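Local coordinates for protein seryl-tRNA synthetase (Pyrococcus horikoshii, PDB 2DQ0) that catalyses the ATP-dependent attachment of serine to tRNA(Ser), and probably also to tRNA(Sec), as a homodimeric class II aminoacyl-tRNA synthetase, at residues V341-G346 against A353-I358; E370-S375 against N404-A409; N376-Q381 against Y399-N404. One frame throughout, in Å; residues are numbered along the deposited sequence.

Overall arrangement
Followed from the N terminus, the chain first closes contact 1, where 341-346 meets 353-358 across six residues, joining strands 338-342 and 354-362 in a beta hairpin. Strand 367-376 comes next, lies against 354-362 and opens contact 2, which closes only with 404-409, after 28 intervening residues. Contact 3 is nested inside that loop: 376-381 meets 399-404 across 17 intervening residues, and Asn-404 belongs to both. Contact 1 precedes the other two in series, yet touches both, through the Asp-357 to Ser-373 side-chain bond and through backbone bonds of Ala-353 and Lys-354 to Asn-376. Together they tie neighbouring strands of the catalytic sheet beside the seryl-adenylate analogue.

Contact 1 of 3, residues V341-G346 against A353-I358; sequences VNICTG and AKKYDI
Val-341 and Asp-357 form an antiparallel hydrogen-bonded pair: Val-341 N donates to Asp-357 O (2.9 Å), and Asp-357 N returns a bond to Val-341 O (3.0 Å). Beyond the non-hydrogen-bonded pair Asn-342 and Tyr-356, Ile-343 N reaches Lys-355 O at 3.0 Å, almost straight at 173°. These three bonds join the strands at the loop end of the hairpin.

The tight part is buried Ile-343, whose CD1 lodges between Lys-355 and the Asp-357 carboxylate. Lys-355, bent at chi2 (149°) and chi3, wraps its aliphatic chain round that methyl, CG lying 3.5 Å from CD1, while its NZ bonds Leu-348 O in the hairpin's own loop.

The looser side carries Asn-342, Tyr-356 and the partly exposed Lys-354. The ring presents its CD2 edge to Val-341 O, which lies in the ring plane, while CE2 comes only to 4.1 Å from Asn-342 CG, amide and ring planes being 65° apart. His-320 stacks on the ring, and Lys-354, extended throughout, brings NZ to 2.9 Å from Tyr-356 OH and also bonds Ser-113 OG. A leucine in place of Tyr-356 would probably forfeit the His-320 stack and leave Lys-354 NZ without its phenol mate.

The hydrogen bonds between the segments are thus all backbone; side chains add van der Waals contact, including a methyl against a carboxylate whose OD1 is bonded by Ser-373 OG.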
loop_
_atom_site.group_PDB
_atom_site.type_symbol
_atom_site.label_atom_id
_atom_site.label_comp_id
_atom_site.label_asym_id
_atom_site.label_seq_id
_atom_site.Cartn_x
_atom_site.Cartn_y
_atom_site.Cartn_z
ATOM N N VAL A 341 1.035 18.695 23.553
ATOM C CA VAL A 341 0.634 20.039 23.228
ATOM C C VAL A 341 -0.819 20.197 22.808
ATOM O O VAL A 341 -1.409 19.293 22.232
ATOM C CB VAL A 341 1.577 20.553 22.104
ATOM C CG1 VAL A 341 1.007 21.769 21.436
ATOM C CG2 VAL A 341 2.949 20.860 22.685
ATOM N N ASN A 342 -1.405 21.345 23.129
ATOM C CA ASN A 342 -2.755 21.627 22.698
ATOM C C ASN A 342 -2.533 22.495 21.470
ATOM O O ASN A 342 -1.972 23.587 21.541
ATOM C CB ASN A 342 -3.534 22.401 23.752
ATOM C CG ASN A 342 -4.992 22.637 23.350
ATOM O OD1 ASN A 342 -5.428 22.266 22.243
ATOM N ND2 ASN A 342 -5.753 23.262 24.248
ATOM N N ILE A 343 -2.959 21.990 20.329
ATOM C CA ILE A 343 -2.767 22.701 19.096
ATOM C C ILE A 343 -3.708 23.865 18.977
ATOM O O ILE A 343 -4.893 23.741 19.277
ATOM C CB ILE A 343 -2.906 21.724 17.939
ATOM C CG1 ILE A 343 -1.735 20.740 18.038
ATOM C CG2 ILE A 343 -2.972 22.471 16.586
ATOM C CD1 ILE A 343 -1.834 19.610 17.079
ATOM N N CYS A 344 -3.157 24.994 18.540
ATOM C CA CYS A 344 -3.910 26.230 18.398
ATOM C C CYS A 344 -4.781 26.297 17.149
ATOM O O CYS A 344 -4.663 25.467 16.238
ATOM C CB CYS A 344 -2.965 27.452 18.484
ATOM S SG CYS A 344 -1.806 27.772 17.103
ATOM N N THR A 345 -5.665 27.292 17.138
ATOM C CA THR A 345 -6.611 27.493 16.055
ATOM C C THR A 345 -5.998 27.526 14.666
ATOM O O THR A 345 -6.543 26.914 13.733
ATOM C CB THR A 345 -7.434 28.790 16.269
ATOM O OG1 THR A 345 -6.547 29.874 16.569
ATOM C CG2 THR A 345 -8.442 28.617 17.414
ATOM N N GLY A 346 -4.868 28.226 14.535
ATOM C CA GLY A 346 -4.201 28.345 13.247
ATOM C C GLY A 346 -3.439 27.122 12.756
ATOM O O GLY A 346 -3.181 26.981 11.562
ATOM N N ALA A 353 -11.953 19.489 16.141
ATOM C CA ALA A 353 -12.536 20.562 16.935
ATOM C C ALA A 353 -11.450 20.939 17.948
ATOM O O ALA A 353 -11.315 22.094 18.330
ATOM C CB ALA A 353 -13.778 20.072 17.667
ATOM N N LYS A 354 -10.686 19.941 18.381
ATOM C CA LYS A 354 -9.590 20.117 19.331
ATOM C C LYS A 354 -8.584 18.997 19.074
ATOM O O LYS A 354 -8.967 17.864 18.743
ATOM C CB LYS A 354 -10.094 20.044 20.774
ATOM C CG LYS A 354 -9.003 20.219 21.805
ATOM C CD LYS A 354 -9.543 20.195 23.220
ATOM C CE LYS A 354 -8.485 20.555 24.238
ATOM N NZ LYS A 354 -9.086 20.611 25.606
ATOM N N LYS A 355 -7.299 19.309 19.219
ATOM C CA LYS A 355 -6.270 18.315 18.962
ATOM C C LYS A 355 -5.080 18.353 19.914
ATOM O O LYS A 355 -4.574 19.426 20.254
ATOM C CB LYS A 355 -5.788 18.466 17.517
ATOM C CG LYS A 355 -4.637 17.551 17.118
ATOM C CD LYS A 355 -4.699 17.181 15.638
ATOM C CE LYS A 355 -4.528 18.358 14.700
ATOM N NZ LYS A 355 -5.053 18.022 13.329
ATOM N N TYR A 356 -4.649 17.173 20.356
ATOM C CA TYR A 356 -3.482 17.061 21.225
ATOM C C TYR A 356 -2.407 16.314 20.449
ATOM O O TYR A 356 -2.702 15.344 19.759
ATOM C CB TYR A 356 -3.787 16.266 22.488
ATOM C CG TYR A 356 -4.695 16.934 23.479
ATOM C CD1 TYR A 356 -5.747 16.231 24.055
ATOM C CD2 TYR A 356 -4.470 18.244 23.896
ATOM C CE1 TYR A 356 -6.553 16.809 25.028
ATOM C CE2 TYR A 356 -5.278 18.839 24.875
ATOM C CZ TYR A 356 -6.316 18.106 25.437
ATOM O OH TYR A 356 -7.109 18.649 26.419
ATOM N N ASP A 357 -1.163 16.764 20.563
ATOM C CA ASP A 357 -0.044 16.104 19.903
ATOM C C ASP A 357 0.977 15.656 20.940
ATOM O O ASP A 357 1.164 16.292 21.979
ATOM C CB ASP A 357 0.678 17.056 18.940
ATOM C CG ASP A 357 -0.009 17.191 17.590
ATOM O OD1 ASP A 357 -1.192 16.807 17.456
ATOM O OD2 ASP A 357 0.642 17.709 16.656
ATOM N N ILE A 358 1.633 14.545 20.672
ATOM C CA ILE A 358 2.692 14.122 21.553
ATOM C C ILE A 358 3.973 14.411 20.776
ATOM O O ILE A 358 4.207 13.809 19.723
ATOM C CB ILE A 358 2.647 12.633 21.852
ATOM C CG1 ILE A 358 1.350 12.294 22.591
ATOM C CG2 ILE A 358 3.886 12.252 22.666
ATOM C CD1 ILE A 358 1.209 10.834 22.979
#

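Contact 2 of 3, residues E370-S375 against N404-A409; sequences EVVSAS and NSTAIA. With SSA (5'-O-(N-(L-seryl)-sulfamoyl)adenosine), chain G.
Strands 370-375 and 404-406 run antiparallel, 169° between directions and 4.6 Å between axes, with Ser-375 and Asn-404 bonded in both directions: Ser-375 N to Asn-404 O at 2.7 Å, Asn-404 N to Ser-375 O at 3.2 Å. Ala-374 and Ser-405 form the next, non-hydrogen-bonded pair, the alanine CB against Ser-405 OG, which itself donates to Thr-406 O. One step on, Thr-406 N donates to Ser-373 O, but the return bond goes to a side chain. Thr-406 OG1 accepts from Ser-373 N (3.0 Å, 167°) and donates to the seryl hydroxyl OG of the bound analogue (2.8 Å); chi1 of -47° turns OG1 beside its own backbone N, where it meets both partners. Thr-406 CB packs against Val-372 CB.

This is the antiparallel sheet of a class II synthetase core, with the ligand laid along it. The strand of Thr-406 turns a corner at Ala-407 and leads, past 408-409, into helix 410-420, whose Arg-412 bonds Glu-370 O; that strand-and-helix order is consistent with motif 3. A classic beta bulge puts both Val-371 and Val-372 opposite Ile-358.

Toward the ribose, Glu-370 stretches fully, and its OE1 accepts from O3' of the analogue at 2.8 Å, while Val-371 O takes a weak bond from O2'. A water bridges Val-371 O and Ala-409 N. A second water joins Ser-375 OG to Asn-404 OD1, an oxygen that also lies 3.1 Å from CB of the seryl group.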
loop_
_atom_site.group_PDB
_atom_site.type_symbol
_atom_site.label_atom_id
_atom_site.label_comp_id
_atom_site.label_asym_id
_atom_site.label_seq_id
_atom_site.Cartn_x
_atom_site.Cartn_y
_atom_site.Cartn_z
ATOM N N GLU A 370 6.661 16.089 16.721
ATOM C CA GLU A 370 5.378 15.396 16.695
ATOM C C GLU A 370 5.607 13.933 16.447
ATOM O O GLU A 370 6.354 13.553 15.540
ATOM C CB GLU A 370 4.459 15.911 15.585
ATOM C CG GLU A 370 3.171 15.075 15.461
ATOM C CD GLU A 370 2.249 15.538 14.352
ATOM O OE1 GLU A 370 1.217 14.862 14.123
ATOM O OE2 GLU A 370 2.546 16.574 13.714
ATOM N N VAL A 371 4.934 13.116 17.242
ATOM C CA VAL A 371 5.080 11.690 17.131
ATOM C C VAL A 371 3.684 11.024 17.150
ATOM O O VAL A 371 3.537 9.867 16.772
ATOM C CB VAL A 371 6.027 11.215 18.260
ATOM C CG1 VAL A 371 5.238 10.819 19.528
ATOM C CG2 VAL A 371 6.930 10.130 17.731
ATOM N N VAL A 372 2.667 11.768 17.593
ATOM C CA VAL A 372 1.280 11.294 17.600
ATOM C C VAL A 372 0.294 12.454 17.645
ATOM O O VAL A 372 0.597 13.529 18.145
ATOM C CB VAL A 372 0.926 10.294 18.785
ATOM C CG1 VAL A 372 2.076 10.141 19.718
ATOM C CG2 VAL A 372 -0.318 10.773 19.552
ATOM N N SER A 373 -0.897 12.214 17.108
ATOM C CA SER A 373 -1.957 13.203 17.079
ATOM C C SER A 373 -3.260 12.540 17.522
ATOM O O SER A 373 -3.574 11.417 17.099
ATOM C CB SER A 373 -2.111 13.746 15.662
ATOM O OG SER A 373 -2.115 15.157 15.678
ATOM N N ALA A 374 -4.002 13.229 18.385
ATOM C CA ALA A 374 -5.299 12.747 18.888
ATOM C C ALA A 374 -6.335 13.841 18.631
ATOM O O ALA A 374 -6.235 14.941 19.155
ATOM C CB ALA A 374 -5.214 12.443 20.379
ATOM N N SER A 375 -7.341 13.532 17.831
ATOM C CA SER A 375 -8.362 14.516 17.496
ATOM C C SER A 375 -9.777 14.131 17.905
ATOM O O SER A 375 -10.150 12.956 17.912
ATOM C CB SER A 375 -8.375 14.746 15.979
ATOM O OG SER A 375 -7.086 15.061 15.489
ATOM N N ASN A 404 -9.998 10.061 16.629
ATOM C CA ASN A 404 -8.888 9.240 16.171
ATOM C C ASN A 404 -7.620 9.698 16.855
ATOM O O ASN A 404 -7.497 10.841 17.311
ATOM C CB ASN A 404 -8.739 9.293 14.644
ATOM C CG ASN A 404 -8.295 10.646 14.143
ATOM O OD1 ASN A 404 -7.135 11.022 14.284
ATOM N ND2 ASN A 404 -9.215 11.383 13.548
ATOM N N SER A 405 -6.682 8.782 16.957
ATOM C CA SER A 405 -5.427 9.094 17.586
ATOM C C SER A 405 -4.392 8.067 17.245
ATOM O O SER A 405 -4.656 6.863 17.164
ATOM C CB SER A 405 -5.587 9.144 19.102
ATOM O OG SER A 405 -4.349 9.378 19.754
ATOM N N THR A 406 -3.192 8.559 17.041
ATOM C CA THR A 406 -2.093 7.675 16.762
ATOM C C THR A 406 -1.897 6.824 18.008
ATOM O O THR A 406 -2.059 7.317 19.125
ATOM C CB THR A 406 -0.790 8.473 16.571
ATOM O OG1 THR A 406 -1.031 9.574 15.693
ATOM C CG2 THR A 406 0.313 7.581 16.008
ATOM N N ALA A 407 -1.589 5.548 17.824
ATOM C CA ALA A 407 -1.222 4.715 18.966
ATOM C C ALA A 407 0.288 4.781 18.723
ATOM O O ALA A 407 1.029 5.338 19.510
ATOM C CB ALA A 407 -1.727 3.300 18.817
ATOM N N ILE A 408 0.735 4.236 17.601
ATOM C CA ILE A 408 2.150 4.311 17.241
ATOM C C ILE A 408 2.374 4.352 15.732
ATOM O O ILE A 408 1.931 3.476 14.989
ATOM C CB ILE A 408 2.969 3.119 17.742
ATOM C CG1 ILE A 408 3.118 3.171 19.254
ATOM C CG2 ILE A 408 4.360 3.136 17.076
ATOM C CD1 ILE A 408 3.958 1.993 19.826
ATOM N N ALA A 409 3.053 5.384 15.271
ATOM C CA ALA A 409 3.376 5.447 13.862
ATOM C C ALA A 409 4.840 4.995 13.988
ATOM O O ALA A 409 5.670 5.718 14.536
ATOM C CB ALA A 409 3.248 6.883 13.353
HETATM N N10 SSA G . -5.326 9.685 11.807
HETATM C CA SSA G . -4.543 10.702 12.531
HETATM C CB SSA G . -4.125 10.202 13.887
HETATM O OG SSA G . -3.104 9.202 13.807
HETATM C C9 SSA G . -3.279 11.130 11.795
HETATM O O9 SSA G . -2.915 10.554 10.774
HETATM N N8 SSA G . -2.608 12.170 12.306
HETATM S S1 SSA G . -1.236 12.661 11.629
HETATM O O1S SSA G . -1.598 13.088 10.285
HETATM O O2S SSA G . -0.643 13.608 12.565
HETATM O "O5'" SSA G . -0.371 11.356 11.543
HETATM C "C5'" SSA G . -0.085 10.636 12.726
HETATM C "C4'" SSA G . 1.385 10.424 12.908
HETATM O "O4'" SSA G . 1.926 9.648 11.821
HETATM C "C3'" SSA G . 2.284 11.643 12.963
HETATM O "O3'" SSA G . 2.195 12.247 14.237
HETATM C "C2'" SSA G . 3.630 10.966 12.777
HETATM O "O2'" SSA G . 4.078 10.246 13.901
HETATM C "C1'" SSA G . 3.294 9.991 11.640
HETATM N N9 SSA G . 3.409 10.567 10.304
HETATM C C8 SSA G . 2.554 11.434 9.642
HETATM N N7 SSA G . 2.963 11.760 8.443
HETATM C C5 SSA G . 4.165 11.072 8.302
HETATM C C6 SSA G . 5.116 11.006 7.250
HETATM N N6 SSA G . 4.981 11.668 6.104
HETATM N N1 SSA G . 6.215 10.208 7.422
HETATM C C2 SSA G . 6.341 9.529 8.584
HETATM N N3 SSA G . 5.510 9.520 9.652
HETATM C C4 SSA G . 4.445 10.328 9.444
HETATM O O HOH W 1 4.712 7.497 16.513
HETATM O O HOH W 2 -5.562 13.022 15.245
#

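Contact 3 of 3, residues N376-Q381 against Y399-N404; sequences NCTDWQ and YVHTLN. With SSA (5'-O-(N-(L-seryl)-sulfamoyl)adenosine), chain G.
Thr-378 CA lies over one face of the His-401 imidazole, 3.6 Å from the ring centroid and only 5° off the normal, a CH-pi contact over the ring centre. The two side chains run side by side in the same direction, and Thr-378 CG2 follows the ring to 3.6 Å from His-401 NE2. The ring's rotation is set at ND1, bonded to Ser-316 OG.

The backbone supplies this alignment. Cys-377 N donates to Thr-402 O, and Thr-402 N to Thr-378 O (2.9 Å), so Thr-402 is held through both its N-H and its C=O by the one segment. The chain turns from Cys-377 to Trp-380 in a type II' beta turn, closed by Trp-380 N to Cys-377 O at 3.0 Å, with Thr-378 at the turn position of positive phi (54°). Just before it, Asn-376 makes an Asx turn, its OD1 accepting from Thr-378 N at 2.9 Å with the donor above the amide plane. The same amide packs on Leu-403, OD1 near CG and the amide carbon near CD2.

On the other side of the strand, Thr-402 and Gln-381 cross obliquely. Thr-402 OG1, set between its backbone N and carbonyl carbon (chi1 63°), donates to Gln-381 OE1 at 2.7 Å. Gln-381 OE1 also accepts a hydrogen bond from a water (3.0 Å), and the water in turn accepts from Asn-404 ND2 at 2.9 Å. Gln-381 NE2 bonds Ser-229 O and Glu-254 OE2, Glu-254 being a predicted serine-binding residue. Both ends of the Gln-381 amide are therefore held, and this buried chain of hydrogen bonds, threonine to glutamine and on through water to Asn-404 or directly to Glu-254, probably helps position residues around the seryl pocket from a second shell.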
loop_
_atom_site.group_PDB
_atom_site.type_symbol
_atom_site.label_atom_id
_atom_site.label_comp_id
_atom_site.label_asym_id
_atom_site.label_seq_id
_atom_site.Cartn_x
_atom_site.Cartn_y
_atom_site.Cartn_z
ATOM N N ASN A 376 -10.568 15.125 18.269
ATOM C CA ASN A 376 -11.958 14.860 18.540
ATOM C C ASN A 376 -12.597 15.504 17.311
ATOM O O ASN A 376 -12.527 16.725 17.097
ATOM C CB ASN A 376 -12.456 15.540 19.804
ATOM C CG ASN A 376 -13.936 15.274 20.051
ATOM O OD1 ASN A 376 -14.648 14.762 19.170
ATOM N ND2 ASN A 376 -14.409 15.624 21.239
ATOM N N CYS A 377 -13.200 14.684 16.477
ATOM C CA CYS A 377 -13.788 15.229 15.275
ATOM C C CYS A 377 -15.230 15.649 15.395
ATOM O O CYS A 377 -15.829 16.060 14.395
ATOM C CB CYS A 377 -13.623 14.228 14.136
ATOM S SG CYS A 377 -11.895 13.971 13.750
ATOM N N THR A 378 -15.801 15.545 16.600
ATOM C CA THR A 378 -17.187 15.947 16.782
ATOM C C THR A 378 -18.029 15.186 15.753
ATOM O O THR A 378 -17.816 13.986 15.545
ATOM C CB THR A 378 -17.291 17.484 16.570
ATOM O OG1 THR A 378 -16.644 18.132 17.666
ATOM C CG2 THR A 378 -18.719 17.956 16.489
ATOM N N ASP A 379 -18.954 15.886 15.098
ATOM C CA ASP A 379 -19.807 15.287 14.083
ATOM C C ASP A 379 -19.409 15.687 12.667
ATOM O O ASP A 379 -20.209 15.541 11.745
ATOM C CB ASP A 379 -21.269 15.701 14.311
ATOM C CG ASP A 379 -21.499 17.211 14.183
ATOM O OD1 ASP A 379 -22.670 17.634 14.262
ATOM O OD2 ASP A 379 -20.536 17.985 14.009
ATOM N N TRP A 380 -18.185 16.189 12.485
ATOM C CA TRP A 380 -17.738 16.651 11.162
ATOM C C TRP A 380 -17.664 15.556 10.107
ATOM O O TRP A 380 -18.016 15.787 8.953
ATOM C CB TRP A 380 -16.371 17.317 11.275
ATOM C CG TRP A 380 -16.012 18.243 10.125
ATOM C CD1 TRP A 380 -16.364 19.545 9.997
ATOM C CD2 TRP A 380 -15.228 17.925 8.964
ATOM N NE1 TRP A 380 -15.858 20.067 8.836
ATOM C CE2 TRP A 380 -15.157 19.094 8.180
ATOM C CE3 TRP A 380 -14.584 16.767 8.512
ATOM C CZ2 TRP A 380 -14.466 19.145 6.960
ATOM C CZ3 TRP A 380 -13.897 16.814 7.300
ATOM C CH2 TRP A 380 -13.845 18.000 6.538
ATOM N N GLN A 381 -17.184 14.375 10.495
ATOM C CA GLN A 381 -17.074 13.264 9.559
ATOM C C GLN A 381 -18.419 12.577 9.467
ATOM O O GLN A 381 -18.881 12.227 8.370
ATOM C CB GLN A 381 -15.998 12.268 10.020
ATOM C CG GLN A 381 -14.637 12.909 10.207
ATOM C CD GLN A 381 -13.557 11.914 10.521
ATOM O OE1 GLN A 381 -13.651 11.144 11.483
ATOM N NE2 GLN A 381 -12.506 11.926 9.715
ATOM N N TYR A 399 -26.384 12.283 14.698
ATOM C CA TYR A 399 -25.009 12.036 14.277
ATOM C C TYR A 399 -24.134 11.636 15.452
ATOM O O TYR A 399 -24.297 12.101 16.574
ATOM C CB TYR A 399 -24.436 13.272 13.572
ATOM C CG TYR A 399 -25.057 13.491 12.213
ATOM C CD1 TYR A 399 -24.772 12.627 11.154
ATOM C CD2 TYR A 399 -25.956 14.534 11.989
ATOM C CE1 TYR A 399 -25.362 12.802 9.907
ATOM C CE2 TYR A 399 -26.554 14.715 10.743
ATOM C CZ TYR A 399 -26.245 13.849 9.709
ATOM O OH TYR A 399 -26.758 14.064 8.454
ATOM N N VAL A 400 -23.216 10.729 15.187
ATOM C CA VAL A 400 -22.307 10.242 16.209
ATOM C C VAL A 400 -21.104 11.179 16.237
ATOM O O VAL A 400 -20.992 12.125 15.439
ATOM C CB VAL A 400 -21.819 8.826 15.831
ATOM C CG1 VAL A 400 -23.024 7.931 15.425
ATOM C CG2 VAL A 400 -20.849 8.923 14.645
ATOM N N HIS A 401 -20.213 10.953 17.181
ATOM C CA HIS A 401 -19.003 11.758 17.211
ATOM C C HIS A 401 -17.880 10.794 16.879
ATOM O O HIS A 401 -17.929 9.627 17.261
ATOM C CB HIS A 401 -18.773 12.405 18.577
ATOM C CG HIS A 401 -19.432 13.740 18.724
ATOM N ND1 HIS A 401 -19.126 14.613 19.748
ATOM C CD2 HIS A 401 -20.360 14.366 17.956
ATOM C CE1 HIS A 401 -19.835 15.720 19.599
ATOM N NE2 HIS A 401 -20.590 15.597 18.520
ATOM N N THR A 402 -16.893 11.256 16.130
ATOM C CA THR A 402 -15.779 10.387 15.794
ATOM C C THR A 402 -14.502 10.967 16.346
ATOM O O THR A 402 -14.339 12.182 16.434
ATOM C CB THR A 402 -15.613 10.200 14.260
ATOM O OG1 THR A 402 -15.317 11.459 13.641
ATOM C CG2 THR A 402 -16.873 9.635 13.664
ATOM N N LEU A 403 -13.603 10.080 16.740
ATOM C CA LEU A 403 -12.307 10.494 17.237
ATOM C C LEU A 403 -11.230 9.565 16.686
ATOM O O LEU A 403 -11.515 8.431 16.286
ATOM C CB LEU A 403 -12.274 10.475 18.765
ATOM C CG LEU A 403 -13.118 11.539 19.465
ATOM C CD1 LEU A 403 -14.552 11.040 19.631
ATOM C CD2 LEU A 403 -12.508 11.829 20.810
ATOM N N ASN A 404 -9.998 10.061 16.629
ATOM C CA ASN A 404 -8.888 9.240 16.171
ATOM C C ASN A 404 -7.620 9.698 16.855
ATOM O O ASN A 404 -7.497 10.841 17.311
ATOM C CB ASN A 404 -8.739 9.293 14.644
ATOM C CG ASN A 404 -8.295 10.646 14.143
ATOM O OD1 ASN A 404 -7.135 11.022 14.284
ATOM N ND2 ASN A 404 -9.215 11.383 13.548
HETATM N N10 SSA G . -5.326 9.685 11.807
HETATM C CA SSA G . -4.543 10.702 12.531
HETATM C CB SSA G . -4.125 10.202 13.887
HETATM O OG SSA G . -3.104 9.202 13.807
HETATM C C9 SSA G . -3.279 11.130 11.795
HETATM O O9 SSA G . -2.915 10.554 10.774
HETATM N N8 SSA G . -2.608 12.170 12.306
HETATM S S1 SSA G . -1.236 12.661 11.629
HETATM O O1S SSA G . -1.598 13.088 10.285
HETATM O O2S SSA G . -0.643 13.608 12.565
HETATM O "O5'" SSA G . -0.371 11.356 11.543
HETATM C "C5'" SSA G . -0.085 10.636 12.726
HETATM C "C4'" SSA G . 1.385 10.424 12.908
HETATM O "O4'" SSA G . 1.926 9.648 11.821
HETATM C "C3'" SSA G . 2.284 11.643 12.963
HETATM O "O3'" SSA G . 2.195 12.247 14.237
HETATM C "C2'" SSA G . 3.630 10.966 12.777
HETATM O "O2'" SSA G . 4.078 10.246 13.901
HETATM C "C1'" SSA G . 3.294 9.991 11.640
HETATM N N9 SSA G . 3.409 10.567 10.304
HETATM C C8 SSA G . 2.554 11.434 9.642
HETATM N N7 SSA G . 2.963 11.760 8.443
HETATM C C5 SSA G . 4.165 11.072 8.302
HETATM C C6 SSA G . 5.116 11.006 7.250
HETATM N N6 SSA G . 4.981 11.668 6.104
HETATM N N1 SSA G . 6.215 10.208 7.422
HETATM C C2 SSA G . 6.341 9.529 8.584
HETATM N N3 SSA G . 5.510 9.520 9.652
HETATM C C4 SSA G . 4.445 10.328 9.444
HETATM O O HOH W 3 -11.917 10.413 13.840
#